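Local coordinates for protein glycoside Hydrolase (Bacteroides uniformis, PDB 5TA0) that binds neoagarooctaose and, as a glycoside hydrolase of a human gut bacterium's agarose pathway, probably cleaves agarose-derived chains, at residues 523-529 with 638-644; 554-560 with 612-616; 176-181 with 232-237. One frame throughout, in Å; residues are numbered along the deposited sequence. Where two conformers were deposited one is given.

Contact 1. Residues 523-529 with 638-644. With EDO (1,2-ethanediol), chain Q; EDO (1,2-ethanediol), chain R; SO4 (sulfate ion), chain D.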
loop_
_atom_site.group_PDB
_atom_site.type_symbol
_atom_site.label_atom_id
_atom_site.label_comp_id
_atom_site.label_asym_id
_atom_site.label_seq_id
_atom_site.Cartn_x
_atom_site.Cartn_y
_atom_site.Cartn_z
ATOM N N GLU A 523 24.589 -4.533 -16.774
ATOM C CA GLU A 523 23.513 -5.012 -17.639
ATOM C C GLU A 523 22.210 -4.417 -17.101
ATOM O O GLU A 523 22.149 -3.956 -15.963
ATOM C CB GLU A 523 23.424 -6.529 -17.663
ATOM C CG GLU A 523 24.698 -7.241 -18.110
ATOM C CD GLU A 523 25.035 -7.044 -19.570
ATOM O OE1 GLU A 523 24.264 -6.447 -20.347
ATOM O OE2 GLU A 523 26.124 -7.532 -19.973
ATOM N N THR A 524 21.200 -4.438 -17.954
ATOM C CA THR A 524 19.852 -3.982 -17.605
ATOM C C THR A 524 18.794 -5.009 -17.997
ATOM O O THR A 524 18.784 -5.534 -19.126
ATOM C CB THR A 524 19.542 -2.652 -18.304
ATOM O OG1 THR A 524 20.464 -1.669 -17.849
ATOM C CG2 THR A 524 18.133 -2.149 -17.987
ATOM N N MET A 525 17.866 -5.256 -17.070
ATOM C CA MET A 525 16.615 -5.965 -17.343
ATOM C C MET A 525 15.526 -4.914 -17.219
ATOM O O MET A 525 15.361 -4.313 -16.137
ATOM C CB MET A 525 16.368 -7.088 -16.351
ATOM C CG MET A 525 15.058 -7.819 -16.593
ATOM S SD MET A 525 14.692 -9.062 -15.351
ATOM C CE MET A 525 14.310 -8.026 -13.926
ATOM N N GLU A 526 14.841 -4.640 -18.327
ATOM C CA GLU A 526 13.732 -3.706 -18.326
ATOM C C GLU A 526 12.423 -4.448 -18.312
ATOM O O GLU A 526 12.110 -5.236 -19.212
ATOM C CB GLU A 526 13.770 -2.778 -19.541
ATOM C CG GLU A 526 12.661 -1.760 -19.495
ATOM C CD GLU A 526 12.801 -0.661 -20.519
ATOM O OE1 GLU A 526 13.845 -0.606 -21.219
ATOM O OE2 GLU A 526 11.846 0.155 -20.594
ATOM N N GLU A 527 11.642 -4.172 -17.283
ATOM C CA GLU A 527 10.295 -4.728 -17.146
ATOM C C GLU A 527 9.289 -3.785 -17.724
ATOM O O GLU A 527 9.319 -2.583 -17.429
ATOM C CB GLU A 527 9.985 -4.979 -15.678
ATOM C CG GLU A 527 8.568 -5.474 -15.422
ATOM C CD GLU A 527 8.238 -5.623 -13.957
ATOM O OE1 GLU A 527 9.145 -5.540 -13.099
ATOM O OE2 GLU A 527 7.022 -5.794 -13.662
ATOM N N VAL A 528 8.395 -4.323 -18.563
ATOM C CA VAL A 528 7.256 -3.565 -19.077
ATOM C C VAL A 528 6.005 -4.401 -18.859
ATOM O O VAL A 528 6.000 -5.615 -19.121
ATOM C CB VAL A 528 7.429 -3.171 -20.573
ATOM C CG1 VAL A 528 6.310 -2.278 -21.027
ATOM C CG2 VAL A 528 8.737 -2.408 -20.789
ATOM N N LYS A 529 4.942 -3.762 -18.391
ATOM C CA LYS A 529 3.651 -4.415 -18.154
ATOM C C LYS A 529 2.650 -3.968 -19.205
ATOM O O LYS A 529 2.488 -2.756 -19.451
ATOM C CB LYS A 529 3.159 -4.085 -16.759
ATOM C CG LYS A 529 1.936 -4.852 -16.347
ATOM C CD LYS A 529 1.664 -4.621 -14.881
ATOM C CE LYS A 529 0.468 -5.408 -14.397
ATOM N NZ LYS A 529 0.361 -5.261 -12.923
ATOM N N GLN A 638 3.629 -9.264 -17.974
ATOM C CA GLN A 638 4.942 -8.643 -17.750
ATOM C C GLN A 638 5.964 -9.221 -18.713
ATOM O O GLN A 638 6.067 -10.439 -18.869
ATOM C CB GLN A 638 5.431 -8.889 -16.326
ATOM C CG GLN A 638 4.645 -8.136 -15.268
ATOM C CD GLN A 638 4.826 -8.784 -13.930
ATOM O OE1 GLN A 638 4.230 -9.837 -13.680
ATOM N NE2 GLN A 638 5.652 -8.197 -13.070
ATOM N N ILE A 639 6.692 -8.330 -19.358
ATOM C CA ILE A 639 7.810 -8.665 -20.251
ATOM C C ILE A 639 9.083 -8.159 -19.582
ATOM O O ILE A 639 9.112 -7.028 -19.098
ATOM C CB ILE A 639 7.600 -7.968 -21.622
ATOM C CG1 ILE A 639 6.321 -8.494 -22.290
ATOM C CG2 ILE A 639 8.795 -8.137 -22.551
ATOM C CD1 ILE A 639 6.335 -9.954 -22.660
ATOM N N PHE A 640 10.132 -8.992 -19.565
ATOM C CA PHE A 640 11.418 -8.642 -18.979
ATOM C C PHE A 640 12.459 -8.741 -20.081
ATOM O O PHE A 640 12.812 -9.844 -20.480
ATOM C CB PHE A 640 11.760 -9.606 -17.850
ATOM C CG PHE A 640 10.737 -9.617 -16.742
ATOM C CD1 PHE A 640 10.840 -8.719 -15.680
ATOM C CD2 PHE A 640 9.685 -10.501 -16.760
ATOM C CE1 PHE A 640 9.904 -8.711 -14.658
ATOM C CE2 PHE A 640 8.739 -10.497 -15.726
ATOM C CZ PHE A 640 8.856 -9.591 -14.687
ATOM N N ASN A 641 12.878 -7.593 -20.616
ATOM C CA ASN A 641 13.830 -7.548 -21.730
ATOM C C ASN A 641 15.251 -7.306 -21.246
ATOM O O ASN A 641 15.489 -6.423 -20.427
ATOM C CB ASN A 641 13.405 -6.458 -22.713
ATOM C CG ASN A 641 12.183 -6.854 -23.517
ATOM O OD1 ASN A 641 11.763 -8.009 -23.485
ATOM N ND2 ASN A 641 11.631 -5.912 -24.261
ATOM N N PHE A 642 16.194 -8.069 -21.788
ATOM C CA PHE A 642 17.575 -8.028 -21.346
ATOM C C PHE A 642 18.451 -7.196 -22.290
ATOM O O PHE A 642 18.166 -7.085 -23.502
ATOM C CB PHE A 642 18.127 -9.453 -21.232
ATOM C CG PHE A 642 17.278 -10.391 -20.408
ATOM C CD1 PHE A 642 16.463 -9.923 -19.385
ATOM C CD2 PHE A 642 17.319 -11.750 -20.649
ATOM C CE1 PHE A 642 15.712 -10.799 -18.626
ATOM C CE2 PHE A 642 16.560 -12.629 -19.896
ATOM C CZ PHE A 642 15.758 -12.153 -18.878
ATOM N N SER A 643 19.494 -6.582 -21.733
ATOM C CA SER A 643 20.475 -5.824 -22.544
ATOM C C SER A 643 21.410 -6.728 -23.340
ATOM O O SER A 643 21.949 -6.291 -24.371
ATOM C CB SER A 643 21.285 -4.875 -21.667
ATOM O OG SER A 643 21.823 -5.553 -20.533
ATOM N N ASN A 644 21.631 -7.945 -22.849
ATOM C CA ASN A 644 22.437 -8.952 -23.533
ATOM C C ASN A 644 21.921 -10.336 -23.128
ATOM O O ASN A 644 20.915 -10.446 -22.408
ATOM C CB ASN A 644 23.917 -8.779 -23.156
ATOM C CG ASN A 644 24.583 -7.630 -23.891
ATOM O OD1 ASN A 644 24.711 -7.649 -25.117
ATOM N ND2 ASN A 644 25.003 -6.618 -23.142
HETATM C C1 EDO Q . 16.331 -3.936 -22.982
HETATM O O1 EDO Q . 17.233 -4.571 -23.892
HETATM C C2 EDO Q . 17.106 -3.578 -21.730
HETATM O O2 EDO Q . 18.123 -2.655 -22.121
HETATM C C1 EDO R . 23.881 -0.945 -16.954
HETATM O O1 EDO R . 22.846 -0.971 -15.968
HETATM C C2 EDO R . 23.833 0.378 -17.710
HETATM O O2 EDO R . 23.856 0.127 -19.119
HETATM S S SO4 D . 19.854 1.654 -19.249
HETATM O O1 SO4 D . 20.919 2.486 -19.822
HETATM O O2 SO4 D . 19.697 0.425 -20.037
HETATM O O3 SO4 D . 20.285 1.230 -17.915
HETATM O O4 SO4 D . 18.660 2.475 -19.241
#
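E526 pairs with N641 and V528 with I639 in an antiparallel β-ladder, the two strands running 159° apart in a five-stranded mixed sheet that appears to form one layer of the C-terminal β-sandwich. Reciprocal N-H···O bonds join each of these hydrogen-bonded pairs. Alternating with them are the non-hydrogen-bonded pairs M525–F642, E527–F640 and K529–Q638, whose side chains share the opposite face of the sheet.

Apolar packing on that face centres on M525. Extended through chi1 and chi2, its chain brings SD to 3.9 Å from F640 CD1 in an oblique Met-aromatic contact, and the bend at chi3 (71°) turns CE to the same ring atom, while CG meets the edge of the F642 ring in one conformer of that ring. E527 lies beside F640, with CG 3.6 Å from F640 CE1.

Among the polar side chains, Q638 NE2 gives an almost straight bond to E527 OE2 (2.8 Å), leaving in its own amide plane but meeting the carboxylate from above. The other oxygen of E527 is taken by H35 of strand 34-37, so both carboxylate oxygens are engaged.

Where the second strand ends, E523 OE1 receives S643 OG on its anti lone pair (2.6 Å) and, in one conformer of N644, ND2 on its syn lone pair. An alanine here would remove this acceptor and is likely to leave the S643 hydroxyl without its carboxylate mate and the N644 amide freer to turn. S643 OG in turn accepts T524 N at 2.9 Å, with an angle of 173° at the hydrogen.

Contact 2. Residues 554-560 with 612-616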
loop_
_atom_site.group_PDB
_atom_site.type_symbol
_atom_site.label_atom_id
_atom_site.label_comp_id
_atom_site.label_asym_id
_atom_site.label_seq_id
_atom_site.Cartn_x
_atom_site.Cartn_y
_atom_site.Cartn_z
ATOM N N LYS A 554 9.429 -6.598 -28.032
ATOM C CA LYS A 554 10.414 -7.620 -27.715
ATOM C C LYS A 554 11.812 -7.204 -28.137
ATOM O O LYS A 554 11.994 -6.331 -28.995
ATOM C CB LYS A 554 10.050 -8.937 -28.387
ATOM C CG LYS A 554 8.771 -9.579 -27.865
ATOM C CD LYS A 554 8.491 -10.884 -28.583
ATOM C CE LYS A 554 9.481 -11.976 -28.185
ATOM N NZ LYS A 554 9.397 -13.128 -29.119
ATOM N N THR A 555 12.791 -7.828 -27.483
ATOM C CA THR A 555 14.212 -7.714 -27.806
ATOM C C THR A 555 14.720 -9.134 -28.056
ATOM O O THR A 555 13.941 -10.086 -28.070
ATOM C CB THR A 555 14.975 -7.042 -26.658
ATOM O OG1 THR A 555 14.732 -7.719 -25.424
ATOM C CG2 THR A 555 14.530 -5.586 -26.486
ATOM N N GLU A 556 16.009 -9.290 -28.315
ATOM C CA GLU A 556 16.538 -10.618 -28.633
ATOM C C GLU A 556 16.391 -11.606 -27.477
ATOM O O GLU A 556 16.028 -12.770 -27.690
ATOM C CB GLU A 556 18.011 -10.539 -29.014
ATOM C CG GLU A 556 18.546 -11.859 -29.566
ATOM C CD GLU A 556 19.929 -11.753 -30.181
ATOM O OE1 GLU A 556 20.538 -10.662 -30.152
ATOM O OE2 GLU A 556 20.417 -12.799 -30.690
ATOM N N TYR A 557 16.682 -11.136 -26.277
ATOM C CA TYR A 557 16.647 -11.942 -25.064
ATOM C C TYR A 557 15.657 -11.353 -24.074
ATOM O O TYR A 557 15.693 -10.139 -23.792
ATOM C CB TYR A 557 18.039 -11.991 -24.436
ATOM C CG TYR A 557 19.073 -12.598 -25.365
ATOM C CD1 TYR A 557 19.090 -13.968 -25.600
ATOM C CD2 TYR A 557 19.981 -11.799 -26.053
ATOM C CE1 TYR A 557 20.017 -14.537 -26.461
ATOM C CE2 TYR A 557 20.910 -12.362 -26.926
ATOM C CZ TYR A 557 20.903 -13.727 -27.122
ATOM O OH TYR A 557 21.808 -14.330 -27.971
ATOM N N GLY A 558 14.825 -12.214 -23.506
ATOM C CA GLY A 558 13.808 -11.771 -22.566
ATOM C C GLY A 558 13.096 -12.931 -21.908
ATOM O O GLY A 558 13.287 -14.109 -22.273
ATOM N N GLU A 559 12.276 -12.589 -20.917
ATOM C CA GLU A 559 11.383 -13.540 -20.249
ATOM C C GLU A 559 10.020 -12.890 -20.079
ATOM O O GLU A 559 9.869 -11.682 -20.303
ATOM C CB GLU A 559 11.973 -13.970 -18.903
ATOM C CG GLU A 559 13.202 -14.857 -19.097
ATOM C CD GLU A 559 13.976 -15.171 -17.843
ATOM O OE1 GLU A 559 13.685 -14.618 -16.762
ATOM O OE2 GLU A 559 14.946 -15.963 -17.975
ATOM N N ALA A 560 9.030 -13.684 -19.717
ATOM C CA ALA A 560 7.676 -13.179 -19.638
ATOM C C ALA A 560 6.803 -13.970 -18.688
ATOM O O ALA A 560 6.993 -15.165 -18.483
ATOM C CB ALA A 560 7.040 -13.167 -21.008
ATOM N N TYR A 612 9.385 -17.043 -24.036
ATOM C CA TYR A 612 9.533 -15.765 -24.753
ATOM C C TYR A 612 9.384 -15.900 -26.272
ATOM O O TYR A 612 8.824 -15.025 -26.923
ATOM C CB TYR A 612 10.879 -15.143 -24.401
ATOM C CG TYR A 612 11.047 -13.663 -24.704
ATOM C CD1 TYR A 612 10.346 -12.687 -23.982
ATOM C CD2 TYR A 612 11.933 -13.241 -25.682
ATOM C CE1 TYR A 612 10.540 -11.347 -24.229
ATOM C CE2 TYR A 612 12.130 -11.905 -25.938
ATOM C CZ TYR A 612 11.427 -10.969 -25.216
ATOM O OH TYR A 612 11.642 -9.646 -25.486
ATOM N N SER A 613 9.840 -17.033 -26.826
ATOM C CA SER A 613 9.749 -17.280 -28.269
ATOM C C SER A 613 8.337 -17.405 -28.812
ATOM O O SER A 613 8.138 -17.207 -30.003
ATOM C CB SER A 613 10.570 -18.516 -28.661
ATOM O OG SER A 613 10.014 -19.712 -28.126
ATOM N N ILE A 614 7.359 -17.728 -27.959
ATOM C CA ILE A 614 5.946 -17.815 -28.351
ATOM C C ILE A 614 5.320 -16.435 -28.548
ATOM O O ILE A 614 4.312 -16.298 -29.263
ATOM C CB ILE A 614 5.124 -18.592 -27.259
ATOM C CG1 ILE A 614 5.626 -20.048 -27.169
ATOM C CG2 ILE A 614 3.619 -18.532 -27.498
ATOM C CD1 ILE A 614 4.955 -20.881 -26.086
ATOM N N LEU A 615 5.880 -15.429 -27.896
ATOM C CA LEU A 615 5.290 -14.085 -27.921
ATOM C C LEU A 615 5.650 -13.329 -29.193
ATOM O O LEU A 615 6.687 -13.573 -29.823
ATOM C CB LEU A 615 5.745 -13.281 -26.705
ATOM C CG LEU A 615 5.335 -13.869 -25.361
ATOM C CD1 LEU A 615 5.935 -13.000 -24.275
ATOM C CD2 LEU A 615 3.825 -13.979 -25.192
ATOM N N LYS A 616 4.797 -12.380 -29.521
ATOM C CA LYS A 616 4.961 -11.502 -30.682
ATOM C C LYS A 616 4.604 -10.095 -30.233
ATOM O O LYS A 616 4.420 -9.838 -29.047
ATOM C CB LYS A 616 3.993 -11.922 -31.803
ATOM C CG LYS A 616 4.035 -13.361 -32.246
ATOM C CD LYS A 616 3.299 -13.484 -33.573
ATOM C CE LYS A 616 1.802 -13.375 -33.466
ATOM N NZ LYS A 616 1.180 -13.936 -34.711
#
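The Y612 ring is covered on both faces by the 554-560 segment: G558 CA sits over the centre of one face, 3.5 Å from the ring centroid, and K554 CE covers the opposite face nearer the rim. At the ring's edge, T555 O lies in plane, 3.3 Å from Y612 CE2. CH-π contacts on both faces and a cation-π contact on the lysine side thus join the turn leading into strand 558-568 to the short 3-10 segment 612-614, both in the C-terminal region, which is probably a β-sandwich. The lack of a side chain at G558 matters here, since a β-carbon would collide with the ring.

The K554 chain runs antiparallel to the Y612 side chain and bends at chi3 (71°), which lays CE on the ring and leaves NZ over the same face, 4.6 Å from its centroid. The ammonium then reaches two main-chain acceptors, Y612 O at 3.0 Å and L615 O at 2.8 Å. Y612 O also accepts L615 N from the other side of its carbonyl plane, the i to i+3 bond of the 3-10 turn, so one carbonyl serves both the turn and the lysine.

At the far end of the ring, the hydroxyl oxygen accepts a hydrogen bond from T555 N (2.9 Å) and is also hydrogen-bonded to N641 of strand 631-642, which fixes the tyrosine at its tip as well as on its faces. T555 OG1 bonds back to Y557 O, bracing the turn that wraps the ring. L615 touches I639 of one sheet and V580 of the other, and its CD1 presses unusually closely on A560 CB, at 3.5 Å.

Contact 3. Residues 176-181 with 232-237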
loop_
_atom_site.group_PDB
_atom_site.type_symbol
_atom_site.label_atom_id
_atom_site.label_comp_id
_atom_site.label_asym_id
_atom_site.label_seq_id
_atom_site.Cartn_x
_atom_site.Cartn_y
_atom_site.Cartn_z
ATOM N N TYR A 176 -12.294 22.774 2.458
ATOM C CA TYR A 176 -11.005 22.073 2.298
ATOM C C TYR A 176 -9.980 22.947 1.576
ATOM O O TYR A 176 -8.816 23.054 1.989
ATOM C CB TYR A 176 -11.246 20.766 1.553
ATOM C CG TYR A 176 -10.184 19.687 1.626
ATOM C CD1 TYR A 176 -9.097 19.713 2.522
ATOM C CD2 TYR A 176 -10.308 18.562 0.814
ATOM C CE1 TYR A 176 -8.199 18.653 2.601
ATOM C CE2 TYR A 176 -9.414 17.501 0.904
ATOM C CZ TYR A 176 -8.355 17.557 1.784
ATOM O OH TYR A 176 -7.445 16.539 1.917
ATOM N N GLY A 177 -10.403 23.575 0.482
ATOM C CA GLY A 177 -9.485 24.456 -0.264
ATOM C C GLY A 177 -9.015 25.640 0.575
ATOM O O GLY A 177 -7.828 25.969 0.568
ATOM N N ARG A 178 -9.921 26.273 1.311
ATOM C CA ARG A 178 -9.535 27.414 2.156
ATOM C C ARG A 178 -8.623 26.959 3.279
ATOM O O ARG A 178 -7.655 27.622 3.611
ATOM C CB ARG A 178 -10.740 28.141 2.716
ATOM C CG ARG A 178 -11.533 28.947 1.703
ATOM C CD ARG A 178 -12.648 29.679 2.428
ATOM N NE ARG A 178 -13.376 30.557 1.532
ATOM C CZ ARG A 178 -12.938 31.729 1.098
ATOM N NH1 ARG A 178 -11.797 32.215 1.529
ATOM N NH2 ARG A 178 -13.673 32.408 0.213
ATOM N N TYR A 179 -8.920 25.813 3.882
ATOM C CA TYR A 179 -8.074 25.300 4.951
ATOM C C TYR A 179 -6.627 25.179 4.478
ATOM O O TYR A 179 -5.679 25.617 5.162
ATOM C CB TYR A 179 -8.585 23.912 5.414
ATOM C CG TYR A 179 -7.734 23.301 6.500
ATOM C CD1 TYR A 179 -6.642 22.505 6.179
ATOM C CD2 TYR A 179 -7.998 23.571 7.827
ATOM C CE1 TYR A 179 -5.812 21.993 7.169
ATOM C CE2 TYR A 179 -7.213 23.026 8.840
ATOM C CZ TYR A 179 -6.115 22.257 8.508
ATOM O OH TYR A 179 -5.306 21.730 9.479
ATOM N N ILE A 180 -6.439 24.540 3.342
ATOM C CA ILE A 180 -5.102 24.298 2.792
ATOM C C ILE A 180 -4.409 25.641 2.544
ATOM O O ILE A 180 -3.258 25.849 2.956
ATOM C CB ILE A 180 -5.151 23.436 1.512
ATOM C CG1 ILE A 180 -5.684 22.026 1.800
ATOM C CG2 ILE A 180 -3.785 23.352 0.841
ATOM C CD1 ILE A 180 -6.262 21.353 0.579
ATOM N N LYS A 181 -5.129 26.576 1.925
ATOM C CA LYS A 181 -4.553 27.883 1.586
ATOM C C LYS A 181 -4.175 28.690 2.820
ATOM O O LYS A 181 -3.142 29.374 2.823
ATOM C CB LYS A 181 -5.577 28.640 0.764
ATOM C CG LYS A 181 -5.124 30.038 0.340
ATOM C CD LYS A 181 -6.171 30.661 -0.576
ATOM C CE LYS A 181 -5.829 32.106 -0.982
ATOM N NZ LYS A 181 -5.958 33.085 0.130
ATOM N N GLN A 232 -12.899 22.327 -6.110
ATOM C CA GLN A 232 -12.818 23.374 -5.083
ATOM C C GLN A 232 -11.422 23.479 -4.477
ATOM O O GLN A 232 -10.916 24.582 -4.257
ATOM C CB GLN A 232 -13.843 23.131 -3.982
ATOM C CG GLN A 232 -15.283 23.332 -4.414
ATOM C CD GLN A 232 -15.653 24.790 -4.593
ATOM O OE1 GLN A 232 -16.292 25.380 -3.728
ATOM N NE2 GLN A 232 -15.243 25.380 -5.706
ATOM N N VAL A 233 -10.768 22.348 -4.214
ATOM C CA VAL A 233 -9.413 22.391 -3.684
ATOM C C VAL A 233 -8.495 23.111 -4.675
ATOM O O VAL A 233 -7.692 23.957 -4.255
ATOM C CB VAL A 233 -8.878 20.971 -3.356
ATOM C CG1 VAL A 233 -7.375 20.967 -3.116
ATOM C CG2 VAL A 233 -9.600 20.413 -2.122
ATOM N N LYS A 234 -8.626 22.780 -5.957
ATOM C CA LYS A 234 -7.778 23.358 -7.009
ATOM C C LYS A 234 -8.113 24.832 -7.297
ATOM O O LYS A 234 -7.215 25.604 -7.683
ATOM C CB LYS A 234 -7.853 22.503 -8.273
ATOM C CG LYS A 234 -7.179 21.138 -8.110
ATOM C CD LYS A 234 -7.484 20.213 -9.276
ATOM C CE LYS A 234 -6.950 18.809 -9.042
ATOM N NZ LYS A 234 -5.474 18.804 -9.025
ATOM N N LYS A 235 -9.367 25.241 -7.102
ATOM C CA LYS A 235 -9.737 26.680 -7.182
ATOM C C LYS A 235 -8.864 27.506 -6.232
ATOM O O LYS A 235 -8.340 28.577 -6.600
ATOM C CB LYS A 235 -11.217 26.867 -6.839
ATOM C CG LYS A 235 -11.709 28.312 -6.685
ATOM C CD LYS A 235 -13.195 28.364 -6.299
ATOM C CE LYS A 235 -13.616 29.761 -5.849
ATOM N NZ LYS A 235 -15.069 29.839 -5.542
ATOM N N PHE A 236 -8.688 27.034 -5.007
ATOM C CA PHE A 236 -7.879 27.727 -4.026
ATOM C C PHE A 236 -6.396 27.400 -4.055
ATOM O O PHE A 236 -5.586 28.181 -3.574
ATOM C CB PHE A 236 -8.464 27.512 -2.618
ATOM C CG PHE A 236 -9.799 28.174 -2.435
ATOM C CD1 PHE A 236 -10.963 27.501 -2.679
ATOM C CD2 PHE A 236 -9.876 29.506 -2.029
ATOM C CE1 PHE A 236 -12.196 28.107 -2.519
ATOM C CE2 PHE A 236 -11.108 30.116 -1.889
ATOM C CZ PHE A 236 -12.265 29.432 -2.126
ATOM N N ASN A 237 -6.033 26.221 -4.571
ATOM C CA ASN A 237 -4.661 25.688 -4.521
ATOM C C ASN A 237 -4.375 24.974 -5.836
ATOM O O ASN A 237 -4.466 23.749 -5.938
ATOM C CB ASN A 237 -4.505 24.696 -3.350
ATOM C CG ASN A 237 -5.013 25.247 -2.061
ATOM O OD1 ASN A 237 -4.313 25.982 -1.348
ATOM N ND2 ASN A 237 -6.275 24.940 -1.756
#
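G177 and V233 mark the close approach of two helical segments, 176-181 and 232-236, whose axes cross at -35° and come within 7.8 Å, the CA atoms of G177 and V233 only 4.0 Å from each other. A β-carbon on G177 would run into Q232 O and the F236 ring, so this spacing depends on its absence.

N237, the first residue to leave the second helix, turns its amide back between the two: ND2 donates to G177 O across the contact (3.0 Å, 170° at the hydrogen) and to V233 O of its own helix. G177 O thereby accepts both this amide and K181 N.

F236 packs beside the glycine, with R178 CG over one ring face, 4.0 Å from the centroid. The R178 guanidinium, tilted 53° to the ring, has F236 CE2 over its centre, and its NE is paired with E174. On the inner side, V233 inserts CG2 against Y176 CD2 (3.5 Å) and CG1 against I180 CD1.

Helices 170-183 and 219-236 are neighbouring outer helices around an eight-stranded parallel sheet, in an arrangement consistent with an α/β barrel. Y176 and I180 reach inward to L138 of strand 134-140, Y176 OH bonds to E199 of strand 197-199, and Y179 faces helices 86-94 and 107-123.

From the N terminus, the chain first closes contact 3, returning after about 50 residues that include strand 197-199 to set one outer helix of the barrel against another. Contact 1 opens much later, at 523-529, and closes only at 638-644; contact 2 opens and closes within that interval. The two C-terminal contacts touch. Strands 631-642 and 558-568 are neighbours in one sheet, F640 N meets E559 O, and N641 CB of contact 1 packs on T555 OG1 of contact 2. Contact 3 is remote, its centre about 42 Å from that of contact 1; it lies in the barrel, with no touch to the C-terminal pair.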